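Local coordinates for probable transcriptional regulator (Pseudomonas aeruginosa, PDB 2NNN), which probably binds DNA as a dimeric transcriptional regulator of the MarR family, through a winged helix-turn-helix fold, at residues R75-R79 with G80-R84; V96-P100 with A101-E105; A122-S125 with L126-E130; R133-L136 with A137-I140. All coordinates share one frame; numbering follows the deposited sequence.

Contact 1 of 4, residues R75-R79 with G80-R84; sequences RLDKR and GLIQR
Gly80 N meets Asp77 O just where helix 66-78 ends. Gly80 N donates to Asp77 O at 2.6 Å, from above the carbonyl plane. The backbone of Gly80 has positive phi (80°), a conformation that glycine adopts easily, and it turns the chain out of the helix. Leu81 makes the second bond back into the last turn. Leu81 N donates to Leu76 O at 2.9 Å, approaching nearly along the C=O axis. Its side chain lies beside that of Arg79 and points the same way. CG of Leu81 is 3.9 Å from Arg79 CB. At its tip, Leu81 CD1 reaches Leu76 CD1 at 4.2 Å, the two side chains crossing at about a right angle.

Ile82 starts the strand. Its CG2 rests on Leu76 CB at 4.1 Å. The other branch goes to Asp77: CG1 stands between the backbone N and the carbonyl carbon (chi1 58°), and CD1 touches Asp77 CG at 3.7 Å. That same CD1 lies over one face of the Arg84 guanidinium, towards its rim.

Arg84 reaches back with a chain extended from CG to NE. Its NH1 forms a salt bridge with Asp77 OD2 at 2.6 Å. The oxygen sits in the guanidinium plane but is met from above the carboxylate plane, and the two planes are 69° apart. Leu81 packs on Leu44 and Ile82 on Leu47, both of helix 38-50. The two bonds around Gly80 make a Schellman motif. It ends the probable DNA-recognition helix and leads into the first wing strand of a MarR winged helix.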
ATOM      1  N   ARG A  75      17.302   7.443   7.795  1.00 48.70           N
ATOM      2  CA  ARG A  75      17.909   6.605   6.758  1.00 49.61           C
ATOM      3  C   ARG A  75      18.465   7.424   5.593  1.00 49.12           C
ATOM      4  O   ARG A  75      19.491   7.079   5.023  1.00 49.53           O
ATOM      5  CB  ARG A  75      16.928   5.544   6.263  1.00 49.42           C
ATOM      6  CG  ARG A  75      16.643   4.459   7.304  1.00 51.45           C
ATOM      7  CD  ARG A  75      15.534   3.511   6.866  1.00 52.18           C
ATOM      8  NE  ARG A  75      14.260   4.208   6.652  1.00 58.23           N
ATOM      9  CZ  ARG A  75      13.190   3.664   6.073  1.00 59.87           C
ATOM     10  NH1 ARG A  75      13.224   2.408   5.631  1.00 61.97           N
ATOM     11  NH2 ARG A  75      12.087   4.380   5.922  1.00 60.55           N
ATOM     12  N   LEU A  76      17.787   8.516   5.255  1.00 49.11           N
ATOM     13  CA  LEU A  76      18.285   9.489   4.288  1.00 48.73           C
ATOM     14  C   LEU A  76      19.545  10.198   4.827  1.00 49.27           C
ATOM     15  O   LEU A  76      20.400  10.641   4.055  1.00 49.06           O
ATOM     16  CB  LEU A  76      17.180  10.504   3.993  1.00 48.74           C
ATOM     17  CG  LEU A  76      16.631  10.762   2.582  1.00 48.20           C
ATOM     18  CD1 LEU A  76      16.458   9.496   1.767  1.00 46.94           C
ATOM     19  CD2 LEU A  76      15.310  11.526   2.655  1.00 47.70           C
ATOM     20  N   ASP A  77      19.657  10.287   6.156  1.00 50.03           N
ATOM     21  CA  ASP A  77      20.799  10.930   6.812  1.00 50.35           C
ATOM     22  C   ASP A  77      22.031  10.039   6.775  1.00 50.49           C
ATOM     23  O   ASP A  77      23.101  10.468   6.359  1.00 50.19           O
ATOM     24  CB  ASP A  77      20.461  11.303   8.256  1.00 50.49           C
ATOM     25  CG  ASP A  77      21.492  12.243   8.878  1.00 51.67           C
ATOM     26  OD1 ASP A  77      22.318  12.814   8.127  1.00 52.05           O
ATOM     27  OD2 ASP A  77      21.480  12.408  10.120  1.00 52.03           O
ATOM     28  N   LYS A  78      21.858   8.797   7.222  1.00 50.94           N
ATOM     29  CA  LYS A  78      22.873   7.747   7.131  1.00 51.31           C
ATOM     30  C   LYS A  78      23.575   7.737   5.759  1.00 50.93           C
ATOM     31  O   LYS A  78      24.769   7.447   5.670  1.00 51.22           O
ATOM     32  CB  LYS A  78      22.210   6.391   7.410  1.00 51.35           C
ATOM     33  CG  LYS A  78      23.154   5.191   7.589  1.00 52.29           C
ATOM     34  CD  LYS A  78      22.380   3.862   7.487  1.00 52.78           C
ATOM     35  CE  LYS A  78      21.244   3.751   8.534  1.00 55.24           C
ATOM     36  NZ  LYS A  78      20.181   2.750   8.166  1.00 56.04           N
ATOM     37  N   ARG A  79      22.836   8.066   4.702  1.00 50.26           N
ATOM     38  CA  ARG A  79      23.392   8.115   3.349  1.00 49.61           C
ATOM     39  C   ARG A  79      24.027   9.459   2.988  1.00 48.46           C
ATOM     40  O   ARG A  79      24.584   9.604   1.902  1.00 48.35           O
ATOM     41  CB  ARG A  79      22.319   7.747   2.318  1.00 49.95           C
ATOM     42  CG  ARG A  79      21.702   6.394   2.557  1.00 52.05           C
ATOM     43  CD  ARG A  79      20.478   6.200   1.708  1.00 56.36           C
ATOM     44  NE  ARG A  79      20.840   6.015   0.303  1.00 59.97           N
ATOM     45  CZ  ARG A  79      20.823   4.849  -0.340  1.00 60.16           C
ATOM     46  NH1 ARG A  79      20.449   3.736   0.287  1.00 59.49           N
ATOM     47  NH2 ARG A  79      21.171   4.807  -1.621  1.00 60.43           N
ATOM     48  N   GLY A  80      23.952  10.428   3.893  1.00 47.54           N
ATOM     49  CA  GLY A  80      24.515  11.765   3.660  1.00 46.49           C
ATOM     50  C   GLY A  80      23.644  12.678   2.808  1.00 45.93           C
ATOM     51  O   GLY A  80      24.131  13.658   2.246  1.00 45.72           O
ATOM     52  N   LEU A  81      22.349  12.379   2.725  1.00 45.26           N
ATOM     53  CA  LEU A  81      21.492  13.065   1.763  1.00 44.57           C
ATOM     54  C   LEU A  81      20.712  14.247   2.325  1.00 44.84           C
ATOM     55  O   LEU A  81      20.092  14.998   1.566  1.00 44.64           O
ATOM     56  CB  LEU A  81      20.556  12.078   1.061  1.00 43.98           C
ATOM     57  CG  LEU A  81      21.189  10.876   0.348  1.00 42.77           C
ATOM     58  CD1 LEU A  81      20.083  10.050  -0.276  1.00 41.73           C
ATOM     59  CD2 LEU A  81      22.238  11.284  -0.692  1.00 38.83           C
ATOM     60  N   ILE A  82      20.742  14.419   3.645  1.00 45.06           N
ATOM     61  CA  ILE A  82      20.053  15.548   4.278  1.00 45.53           C
ATOM     62  C   ILE A  82      20.973  16.345   5.195  1.00 46.08           C
ATOM     63  O   ILE A  82      22.011  15.837   5.656  1.00 45.94           O
ATOM     64  CB  ILE A  82      18.744  15.126   5.050  1.00 45.74           C
ATOM     65  CG1 ILE A  82      19.021  14.086   6.140  1.00 45.79           C
ATOM     66  CG2 ILE A  82      17.669  14.614   4.099  1.00 44.95           C
ATOM     67  CD1 ILE A  82      19.005  14.654   7.536  1.00 46.60           C
ATOM     68  N   GLN A  83      20.590  17.600   5.429  1.00 46.41           N
ATOM     69  CA  GLN A  83      21.210  18.436   6.451  1.00 46.58           C
ATOM     70  C   GLN A  83      20.141  19.024   7.385  1.00 46.79           C
ATOM     71  O   GLN A  83      19.025  19.377   6.964  1.00 46.18           O
ATOM     72  CB  GLN A  83      22.120  19.520   5.834  1.00 46.77           C
ATOM     73  CG  GLN A  83      21.413  20.609   5.016  1.00 47.39           C
ATOM     74  CD  GLN A  83      22.314  21.363   4.013  1.00 47.50           C
ATOM     75  OE1 GLN A  83      21.832  22.260   3.312  1.00 48.69           O
ATOM     76  NE2 GLN A  83      23.608  20.998   3.935  1.00 47.47           N
ATOM     77  N   ARG A  84      20.488  19.086   8.665  1.00 46.94           N
ATOM     78  CA  ARG A  84      19.628  19.689   9.664  1.00 46.97           C
ATOM     79  C   ARG A  84      20.213  21.025  10.118  1.00 46.92           C
ATOM     80  O   ARG A  84      21.430  21.248  10.068  1.00 46.71           O
ATOM     81  CB  ARG A  84      19.426  18.742  10.847  1.00 47.17           C
ATOM     82  CG  ARG A  84      18.720  17.423  10.510  1.00 47.71           C
ATOM     83  CD  ARG A  84      18.616  16.579  11.759  1.00 48.61           C
ATOM     84  NE  ARG A  84      17.859  15.336  11.604  1.00 49.30           N
ATOM     85  CZ  ARG A  84      18.402  14.163  11.286  1.00 50.70           C
ATOM     86  NH1 ARG A  84      19.704  14.072  11.047  1.00 51.31           N
ATOM     87  NH2 ARG A  84      17.640  13.079  11.192  1.00 52.13           N
TER

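Contact 2 of 4, residues V96-P100 with A101-E105; sequences VSLSP and AGRAE
A helix N-terminus follows directly on a strand here: the second wing strand, 93-98, runs through Ser99 at the N-cap into the long helix 100-121. Ser99 O accepts from Arg103 N at 2.7 Å, and Pro100 O accepts from Ala104 N at 2.9 Å. These are the first bonds of the helix. The Ser99 side chain makes no capping bond.

Leu98 carries the side-chain contact. Its CG lies 3.9 Å from Gly102 O, against the backbone of a residue with no side chain. Its CD2 sits over one face of the Arg103 guanidinium, offset toward the rim, 3.9 Å from Arg103 CZ. The two side chains cross at about a right angle. Arg103 gets there by leaving with CG anti to the backbone N (chi1 169°) and then bending at chi2 and chi3, which folds the chain back over Leu98. Arg103 NH2 also makes a weak hydrogen bond to Gly48 O.

Ser99 OG instead makes weak hydrogen bonds to Gly80 O and Ile82 O, and the Ser99 backbone pairs with Leu81. Leu98 packs on Leu44 and Leu47 of helix 38-50, while Ser97 pairs with Gln83 of strand 82-87 and Pro100 packs on it.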
ATOM      1  N   VAL A  96      14.836  20.478   8.290  1.00 45.59           N
ATOM      2  CA  VAL A  96      15.501  19.475   7.461  1.00 44.93           C
ATOM      3  C   VAL A  96      15.623  20.023   6.036  1.00 44.63           C
ATOM      4  O   VAL A  96      14.731  20.716   5.537  1.00 44.24           O
ATOM      5  CB  VAL A  96      14.758  18.106   7.483  1.00 45.07           C
ATOM      6  CG1 VAL A  96      15.562  17.040   6.766  1.00 45.12           C
ATOM      7  CG2 VAL A  96      14.514  17.656   8.900  1.00 44.98           C
ATOM      8  N   SER A  97      16.745  19.723   5.396  1.00 44.36           N
ATOM      9  CA  SER A  97      17.061  20.277   4.093  1.00 44.47           C
ATOM     10  C   SER A  97      17.818  19.245   3.295  1.00 43.99           C
ATOM     11  O   SER A  97      18.406  18.331   3.861  1.00 43.74           O
ATOM     12  CB  SER A  97      17.945  21.510   4.272  1.00 44.59           C
ATOM     13  OG  SER A  97      17.777  22.401   3.194  1.00 46.29           O
ATOM     14  N   LEU A  98      17.814  19.396   1.979  1.00 43.91           N
ATOM     15  CA  LEU A  98      18.660  18.566   1.124  1.00 44.27           C
ATOM     16  C   LEU A  98      20.127  18.964   1.241  1.00 44.45           C
ATOM     17  O   LEU A  98      20.468  20.149   1.153  1.00 44.80           O
ATOM     18  CB  LEU A  98      18.207  18.667  -0.338  1.00 44.17           C
ATOM     19  CG  LEU A  98      17.551  17.475  -1.052  1.00 44.32           C
ATOM     20  CD1 LEU A  98      16.539  16.734  -0.209  1.00 43.40           C
ATOM     21  CD2 LEU A  98      16.941  17.920  -2.360  1.00 44.15           C
ATOM     22  N   SER A  99      20.983  17.973   1.467  1.00 44.70           N
ATOM     23  CA  SER A  99      22.425  18.082   1.221  1.00 44.81           C
ATOM     24  C   SER A  99      22.734  18.399  -0.233  1.00 44.90           C
ATOM     25  O   SER A  99      21.879  18.194  -1.099  1.00 44.98           O
ATOM     26  CB  SER A  99      23.082  16.745   1.511  1.00 44.64           C
ATOM     27  OG  SER A  99      23.465  16.702   2.859  1.00 47.29           O
ATOM     28  N   PRO A 100      23.967  18.881  -0.512  1.00 45.15           N
ATOM     29  CA  PRO A 100      24.495  18.862  -1.885  1.00 44.92           C
ATOM     30  C   PRO A 100      24.456  17.467  -2.535  1.00 44.72           C
ATOM     31  O   PRO A 100      24.070  17.345  -3.703  1.00 44.71           O
ATOM     32  CB  PRO A 100      25.948  19.337  -1.713  1.00 45.28           C
ATOM     33  CG  PRO A 100      25.926  20.167  -0.456  1.00 44.91           C
ATOM     34  CD  PRO A 100      24.913  19.511   0.437  1.00 44.82           C
ATOM     35  N   ALA A 101      24.854  16.437  -1.788  1.00 44.45           N
ATOM     36  CA  ALA A 101      24.801  15.055  -2.279  1.00 44.46           C
ATOM     37  C   ALA A 101      23.354  14.559  -2.435  1.00 44.44           C
ATOM     38  O   ALA A 101      23.043  13.842  -3.375  1.00 45.08           O
ATOM     39  CB  ALA A 101      25.590  14.131  -1.364  1.00 44.28           C
ATOM     40  N   GLY A 102      22.486  14.963  -1.517  1.00 44.30           N
ATOM     41  CA  GLY A 102      21.056  14.713  -1.609  1.00 44.38           C
ATOM     42  C   GLY A 102      20.383  15.439  -2.752  1.00 44.32           C
ATOM     43  O   GLY A 102      19.416  14.934  -3.311  1.00 44.63           O
ATOM     44  N   ARG A 103      20.892  16.618  -3.108  1.00 44.08           N
ATOM     45  CA  ARG A 103      20.428  17.319  -4.309  1.00 44.10           C
ATOM     46  C   ARG A 103      20.906  16.620  -5.603  1.00 43.36           C
ATOM     47  O   ARG A 103      20.170  16.528  -6.589  1.00 42.90           O
ATOM     48  CB  ARG A 103      20.873  18.785  -4.289  1.00 44.47           C
ATOM     49  CG  ARG A 103      20.669  19.532  -5.615  1.00 47.39           C
ATOM     50  CD  ARG A 103      19.181  19.672  -5.971  1.00 52.20           C
ATOM     51  NE  ARG A 103      18.483  20.436  -4.932  1.00 56.09           N
ATOM     52  CZ  ARG A 103      17.191  20.768  -4.947  1.00 56.74           C
ATOM     53  NH1 ARG A 103      16.400  20.414  -5.963  1.00 55.03           N
ATOM     54  NH2 ARG A 103      16.700  21.471  -3.928  1.00 57.06           N
ATOM     55  N   ALA A 104      22.147  16.142  -5.587  1.00 42.38           N
ATOM     56  CA  ALA A 104      22.718  15.458  -6.738  1.00 41.26           C
ATOM     57  C   ALA A 104      22.006  14.110  -6.965  1.00 40.55           C
ATOM     58  O   ALA A 104      21.773  13.707  -8.107  1.00 39.24           O
ATOM     59  CB  ALA A 104      24.224  15.276  -6.551  1.00 41.11           C
ATOM     60  N   GLU A 105      21.646  13.456  -5.854  1.00 39.99           N
ATOM     61  CA  GLU A 105      20.889  12.191  -5.841  1.00 39.26           C
ATOM     62  C   GLU A 105      19.525  12.351  -6.504  1.00 38.70           C
ATOM     63  O   GLU A 105      19.117  11.523  -7.314  1.00 38.45           O
ATOM     64  CB  GLU A 105      20.672  11.765  -4.400  1.00 39.39           C
ATOM     65  CG  GLU A 105      19.928  10.470  -4.217  1.00 40.60           C
ATOM     66  CD  GLU A 105      20.856   9.283  -4.089  1.00 42.68           C
ATOM     67  OE1 GLU A 105      22.071   9.426  -4.329  1.00 42.91           O
ATOM     68  OE2 GLU A 105      20.363   8.196  -3.745  1.00 44.65           O
TER

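Contact 3 of 4, residues A122-S125 with L126-E130; sequences APLS and LQEQE
Ser125 and Glu128 grip each other at the start of helix 126-137. Ser125 N donates to Glu128 OE1 at 3.0 Å in a nearly straight bond (175°), using the anti lone pair of that oxygen. In return, Glu128 N makes a weak bond to Ser125 OG at 3.4 Å. This is a capping box, with Ser125 as N-cap. Ser125 OG takes the position between its backbone N and carbonyl carbon (chi1 56°), which turns it to the first turn of the helix.

Around this pair, Gln129 N bonds Ser125 O at 2.8 Å. The extended Gln129 side chain comes back to the loop, where NE2 donates to Leu124 O at 3.0 Å from above the carbonyl plane. Leu124 crosses Glu128 at about a right angle, its CG 3.9 Å from Glu128 CB.

Further out lies the second subunit. Arg138 of that subunit forms a salt bridge with Glu128 OE2 and a hydrogen bond with Pro123 O, and it packs on Leu124. OE1 of Glu128 takes part in the cap and OE2 in the salt bridge, so the carboxylate serves both. Its negative charge probably interacts favourably with both the helix N-terminus and the partner arginine.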
ATOM      1  N   ALA A 122       1.765   2.113 -17.985  1.00 38.62           N
ATOM      2  CA  ALA A 122       1.869   1.601 -19.354  1.00 40.18           C
ATOM      3  C   ALA A 122       0.657   0.814 -19.902  1.00 40.87           C
ATOM      4  O   ALA A 122       0.342   0.973 -21.082  1.00 41.50           O
ATOM      5  CB  ALA A 122       3.166   0.799 -19.540  1.00 39.85           C
ATOM      6  N   PRO A 123       0.001  -0.050 -19.077  1.00 41.24           N
ATOM      7  CA  PRO A 123      -1.205  -0.805 -19.486  1.00 41.42           C
ATOM      8  C   PRO A 123      -2.405   0.042 -19.955  1.00 42.09           C
ATOM      9  O   PRO A 123      -3.462  -0.512 -20.298  1.00 42.07           O
ATOM     10  CB  PRO A 123      -1.610  -1.527 -18.190  1.00 41.36           C
ATOM     11  CG  PRO A 123      -0.367  -1.662 -17.428  1.00 41.18           C
ATOM     12  CD  PRO A 123       0.395  -0.402 -17.698  1.00 41.24           C
ATOM     13  N   LEU A 124      -2.235   1.363 -19.958  1.00 42.33           N
ATOM     14  CA  LEU A 124      -3.323   2.321 -20.157  1.00 42.27           C
ATOM     15  C   LEU A 124      -2.919   3.353 -21.190  1.00 42.77           C
ATOM     16  O   LEU A 124      -1.768   3.771 -21.231  1.00 42.23           O
ATOM     17  CB  LEU A 124      -3.610   3.055 -18.840  1.00 41.88           C
ATOM     18  CG  LEU A 124      -4.734   2.687 -17.874  1.00 41.76           C
ATOM     19  CD1 LEU A 124      -5.017   1.197 -17.745  1.00 40.30           C
ATOM     20  CD2 LEU A 124      -4.427   3.296 -16.536  1.00 41.24           C
ATOM     21  N   SER A 125      -3.877   3.793 -21.999  1.00 43.61           N
ATOM     22  CA  SER A 125      -3.612   4.840 -22.983  1.00 44.73           C
ATOM     23  C   SER A 125      -3.474   6.183 -22.270  1.00 45.38           C
ATOM     24  O   SER A 125      -3.995   6.354 -21.163  1.00 45.37           O
ATOM     25  CB  SER A 125      -4.730   4.888 -24.028  1.00 44.57           C
ATOM     26  OG  SER A 125      -5.990   5.071 -23.407  1.00 45.66           O
ATOM     27  N   LEU A 126      -2.783   7.134 -22.896  1.00 46.21           N
ATOM     28  CA  LEU A 126      -2.559   8.448 -22.279  1.00 47.45           C
ATOM     29  C   LEU A 126      -3.859   9.121 -21.829  1.00 48.18           C
ATOM     30  O   LEU A 126      -3.873   9.856 -20.836  1.00 48.45           O
ATOM     31  CB  LEU A 126      -1.769   9.375 -23.212  1.00 47.47           C
ATOM     32  CG  LEU A 126      -0.394   8.867 -23.678  1.00 48.21           C
ATOM     33  CD1 LEU A 126       0.155   9.740 -24.815  1.00 47.36           C
ATOM     34  CD2 LEU A 126       0.615   8.727 -22.509  1.00 47.24           C
ATOM     35  N   GLN A 127      -4.940   8.867 -22.572  1.00 48.89           N
ATOM     36  CA  GLN A 127      -6.276   9.324 -22.212  1.00 49.13           C
ATOM     37  C   GLN A 127      -6.734   8.641 -20.919  1.00 48.90           C
ATOM     38  O   GLN A 127      -7.157   9.308 -19.977  1.00 48.89           O
ATOM     39  CB  GLN A 127      -7.263   9.028 -23.344  1.00 49.62           C
ATOM     40  CG  GLN A 127      -6.945   9.702 -24.703  1.00 52.46           C
ATOM     41  CD  GLN A 127      -6.026   8.882 -25.625  1.00 55.29           C
ATOM     42  OE1 GLN A 127      -5.638   7.750 -25.308  1.00 57.27           O
ATOM     43  NE2 GLN A 127      -5.681   9.459 -26.778  1.00 54.93           N
ATOM     44  N   GLU A 128      -6.635   7.310 -20.883  1.00 48.52           N
ATOM     45  CA  GLU A 128      -7.045   6.506 -19.734  1.00 48.43           C
ATOM     46  C   GLU A 128      -6.257   6.831 -18.465  1.00 48.52           C
ATOM     47  O   GLU A 128      -6.812   6.806 -17.365  1.00 48.55           O
ATOM     48  CB  GLU A 128      -6.896   5.021 -20.048  1.00 48.51           C
ATOM     49  CG  GLU A 128      -7.908   4.471 -21.039  1.00 48.74           C
ATOM     50  CD  GLU A 128      -7.718   2.994 -21.286  1.00 48.35           C
ATOM     51  OE1 GLU A 128      -6.589   2.580 -21.620  1.00 49.20           O
ATOM     52  OE2 GLU A 128      -8.695   2.242 -21.142  1.00 47.69           O
ATOM     53  N   GLN A 129      -4.967   7.122 -18.635  1.00 48.53           N
ATOM     54  CA  GLN A 129      -4.082   7.535 -17.551  1.00 48.60           C
ATOM     55  C   GLN A 129      -4.611   8.779 -16.861  1.00 49.17           C
ATOM     56  O   GLN A 129      -4.647   8.839 -15.630  1.00 49.36           O
ATOM     57  CB  GLN A 129      -2.659   7.764 -18.082  1.00 48.60           C
ATOM     58  CG  GLN A 129      -2.024   6.490 -18.624  1.00 48.09           C
ATOM     59  CD  GLN A 129      -0.559   6.627 -18.978  1.00 47.60           C
ATOM     60  OE1 GLN A 129       0.089   7.614 -18.648  1.00 46.58           O
ATOM     61  NE2 GLN A 129      -0.023   5.615 -19.645  1.00 45.72           N
ATOM     62  N   GLU A 130      -5.041   9.749 -17.664  1.00 49.84           N
ATOM     63  CA  GLU A 130      -5.630  11.004 -17.184  1.00 50.91           C
ATOM     64  C   GLU A 130      -6.946  10.783 -16.410  1.00 50.75           C
ATOM     65  O   GLU A 130      -7.158  11.370 -15.341  1.00 50.78           O
ATOM     66  CB  GLU A 130      -5.833  11.963 -18.368  1.00 51.20           C
ATOM     67  CG  GLU A 130      -5.960  13.447 -17.994  1.00 54.71           C
ATOM     68  CD  GLU A 130      -7.406  13.911 -17.763  1.00 59.24           C
ATOM     69  OE1 GLU A 130      -8.352  13.269 -18.290  1.00 60.79           O
ATOM     70  OE2 GLU A 130      -7.600  14.936 -17.060  1.00 61.35           O
TER

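Contact 4 of 4, residues R133-L136 with A137-I140; sequences RGLL and ARLI
Ala137 N bonds Arg133 O at 2.8 Å in the last turn of helix 126-137. Beyond it the chain makes a type I beta turn from Ala137 to Ile140, the C-terminus. Arg138, inside that turn, extends outward and partly back past the preceding turn.

Its CB lies 3.5 Å from Leu135 O. Its CG is directed away from its own carbonyl carbon and beside the backbone N (chi1 -69°), which brings it over the preceding turn. There both CG and CD of Arg138 come to 3.5 Å from Gly134 O. The chain then bends at chi3 (63°). At the tip, NH1 of Arg138 passes Leu135 CD1 at 4.1 Å, a loose van der Waals contact, oblique to the guanidinium. The polar partners of this tip are on the second subunit: NH1 forms a salt bridge with Glu128 and NH2 a hydrogen bond with Pro123 O, both of that subunit. The side chains of Leu135 and Arg138 cross obliquely.

Leu139 faces back to the helix, its CB 3.6 Å from Leu136 O, and packs on Ala120 of the second subunit. Ile140 and Arg133 both touch Ile16 of the second subunit. In the backbone, Leu139 N donates to Leu136 O at 3.0 Å, from above the plane of that carbonyl.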
ATOM      1  N   ARG A 133      -5.905   8.939 -13.054  1.00 52.01           N
ATOM      2  CA  ARG A 133      -5.284   9.875 -12.118  1.00 52.63           C
ATOM      3  C   ARG A 133      -6.334  10.779 -11.447  1.00 52.10           C
ATOM      4  O   ARG A 133      -6.259  11.011 -10.234  1.00 52.48           O
ATOM      5  CB  ARG A 133      -4.212  10.714 -12.832  1.00 52.77           C
ATOM      6  CG  ARG A 133      -2.978  11.053 -11.978  1.00 54.09           C
ATOM      7  CD  ARG A 133      -1.893  11.832 -12.760  1.00 54.17           C
ATOM      8  NE  ARG A 133      -1.736  11.356 -14.141  1.00 57.22           N
ATOM      9  CZ  ARG A 133      -0.655  10.741 -14.621  1.00 58.33           C
ATOM     10  NH1 ARG A 133       0.410  10.517 -13.849  1.00 58.21           N
ATOM     11  NH2 ARG A 133      -0.636  10.357 -15.890  1.00 58.63           N
ATOM     12  N   GLY A 134      -7.304  11.259 -12.235  1.00 51.18           N
ATOM     13  CA  GLY A 134      -8.399  12.102 -11.745  1.00 50.01           C
ATOM     14  C   GLY A 134      -9.343  11.394 -10.784  1.00 49.56           C
ATOM     15  O   GLY A 134      -9.648  11.905  -9.702  1.00 49.39           O
ATOM     16  N   LEU A 135      -9.812  10.217 -11.191  1.00 48.82           N
ATOM     17  CA  LEU A 135     -10.634   9.348 -10.347  1.00 47.77           C
ATOM     18  C   LEU A 135      -9.908   8.934  -9.057  1.00 47.31           C
ATOM     19  O   LEU A 135     -10.472   9.010  -7.969  1.00 47.41           O
ATOM     20  CB  LEU A 135     -11.071   8.116 -11.150  1.00 47.70           C
ATOM     21  CG  LEU A 135     -12.412   8.089 -11.906  1.00 47.83           C
ATOM     22  CD1 LEU A 135     -12.848   9.445 -12.475  1.00 48.57           C
ATOM     23  CD2 LEU A 135     -12.396   7.020 -12.994  1.00 47.27           C
ATOM     24  N   LEU A 136      -8.652   8.520  -9.182  1.00 46.71           N
ATOM     25  CA  LEU A 136      -7.849   8.080  -8.041  1.00 46.44           C
ATOM     26  C   LEU A 136      -7.447   9.243  -7.106  1.00 46.51           C
ATOM     27  O   LEU A 136      -7.300   9.050  -5.898  1.00 46.81           O
ATOM     28  CB  LEU A 136      -6.622   7.302  -8.541  1.00 46.20           C
ATOM     29  CG  LEU A 136      -5.976   6.184  -7.708  1.00 47.30           C
ATOM     30  CD1 LEU A 136      -6.962   5.075  -7.302  1.00 46.87           C
ATOM     31  CD2 LEU A 136      -4.779   5.588  -8.434  1.00 46.24           C
ATOM     32  N   ALA A 137      -7.293  10.450  -7.650  1.00 46.29           N
ATOM     33  CA  ALA A 137      -6.998  11.641  -6.830  1.00 45.86           C
ATOM     34  C   ALA A 137      -8.105  11.924  -5.821  1.00 45.81           C
ATOM     35  O   ALA A 137      -7.855  12.445  -4.721  1.00 45.98           O
ATOM     36  CB  ALA A 137      -6.785  12.858  -7.713  1.00 46.07           C
ATOM     37  N   ARG A 138      -9.330  11.582  -6.217  1.00 45.16           N
ATOM     38  CA  ARG A 138     -10.516  11.756  -5.406  1.00 44.35           C
ATOM     39  C   ARG A 138     -10.646  10.678  -4.321  1.00 43.81           C
ATOM     40  O   ARG A 138     -11.550  10.756  -3.482  1.00 43.73           O
ATOM     41  CB  ARG A 138     -11.755  11.761  -6.315  1.00 44.64           C
ATOM     42  CG  ARG A 138     -11.863  13.010  -7.230  1.00 45.16           C
ATOM     43  CD  ARG A 138     -12.798  12.791  -8.430  1.00 44.50           C
ATOM     44  NE  ARG A 138     -14.176  12.541  -8.013  1.00 46.29           N
ATOM     45  CZ  ARG A 138     -15.170  12.224  -8.838  1.00 46.37           C
ATOM     46  NH1 ARG A 138     -14.949  12.128 -10.145  1.00 45.35           N
ATOM     47  NH2 ARG A 138     -16.393  12.012  -8.352  1.00 45.79           N
ATOM     48  N   LEU A 139      -9.755   9.679  -4.345  1.00 42.90           N
ATOM     49  CA  LEU A 139      -9.767   8.587  -3.361  1.00 42.27           C
ATOM     50  C   LEU A 139      -8.576   8.639  -2.405  1.00 42.33           C
ATOM     51  O   LEU A 139      -8.376   7.741  -1.584  1.00 41.98           O
ATOM     52  CB  LEU A 139      -9.809   7.221  -4.058  1.00 42.10           C
ATOM     53  CG  LEU A 139     -11.043   6.838  -4.885  1.00 41.31           C
ATOM     54  CD1 LEU A 139     -11.078   5.325  -5.023  1.00 39.22           C
ATOM     55  CD2 LEU A 139     -12.343   7.361  -4.268  1.00 38.44           C
ATOM     56  N   ILE A 140      -7.788   9.699  -2.535  1.00 42.40           N
ATOM     57  CA  ILE A 140      -6.608   9.945  -1.716  1.00 42.28           C
ATOM     58  C   ILE A 140      -6.998  10.266  -0.279  1.00 42.17           C
ATOM     59  O   ILE A 140      -6.273   9.988   0.672  1.00 42.14           O
ATOM     60  CB  ILE A 140      -5.720  11.032  -2.407  1.00 42.59           C
ATOM     61  CG1 ILE A 140      -4.476  10.385  -2.992  1.00 43.11           C
ATOM     62  CG2 ILE A 140      -5.367  12.223  -1.503  1.00 42.85           C
ATOM     63  CD1 ILE A 140      -4.789   9.235  -3.892  1.00 44.77           C
ATOM     64  OXT ILE A 140      -8.073  10.790  -0.036  1.00 41.97           O
TER

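The four contacts follow one another along the chain and form two pairs. Contacts 1 and 2 lie on the winged helix, with centres about 8 Å apart. They touch where strands 82-87 and 93-98 pair in an antiparallel sheet, Gln83 N meeting Ser97 O. Contacts 3 and 4 stand at the two ends of helix 126-137, about 14 Å apart between centres. Both reach the second subunit. Between the pairs runs helix 100-121, which starts in contact 2 and ends just before contact 3. Centres of contacts 1 and 3 are about 36 Å apart, on opposite sides of the chain's centre. The probable DNA-binding region and the dimer interface are thus separate.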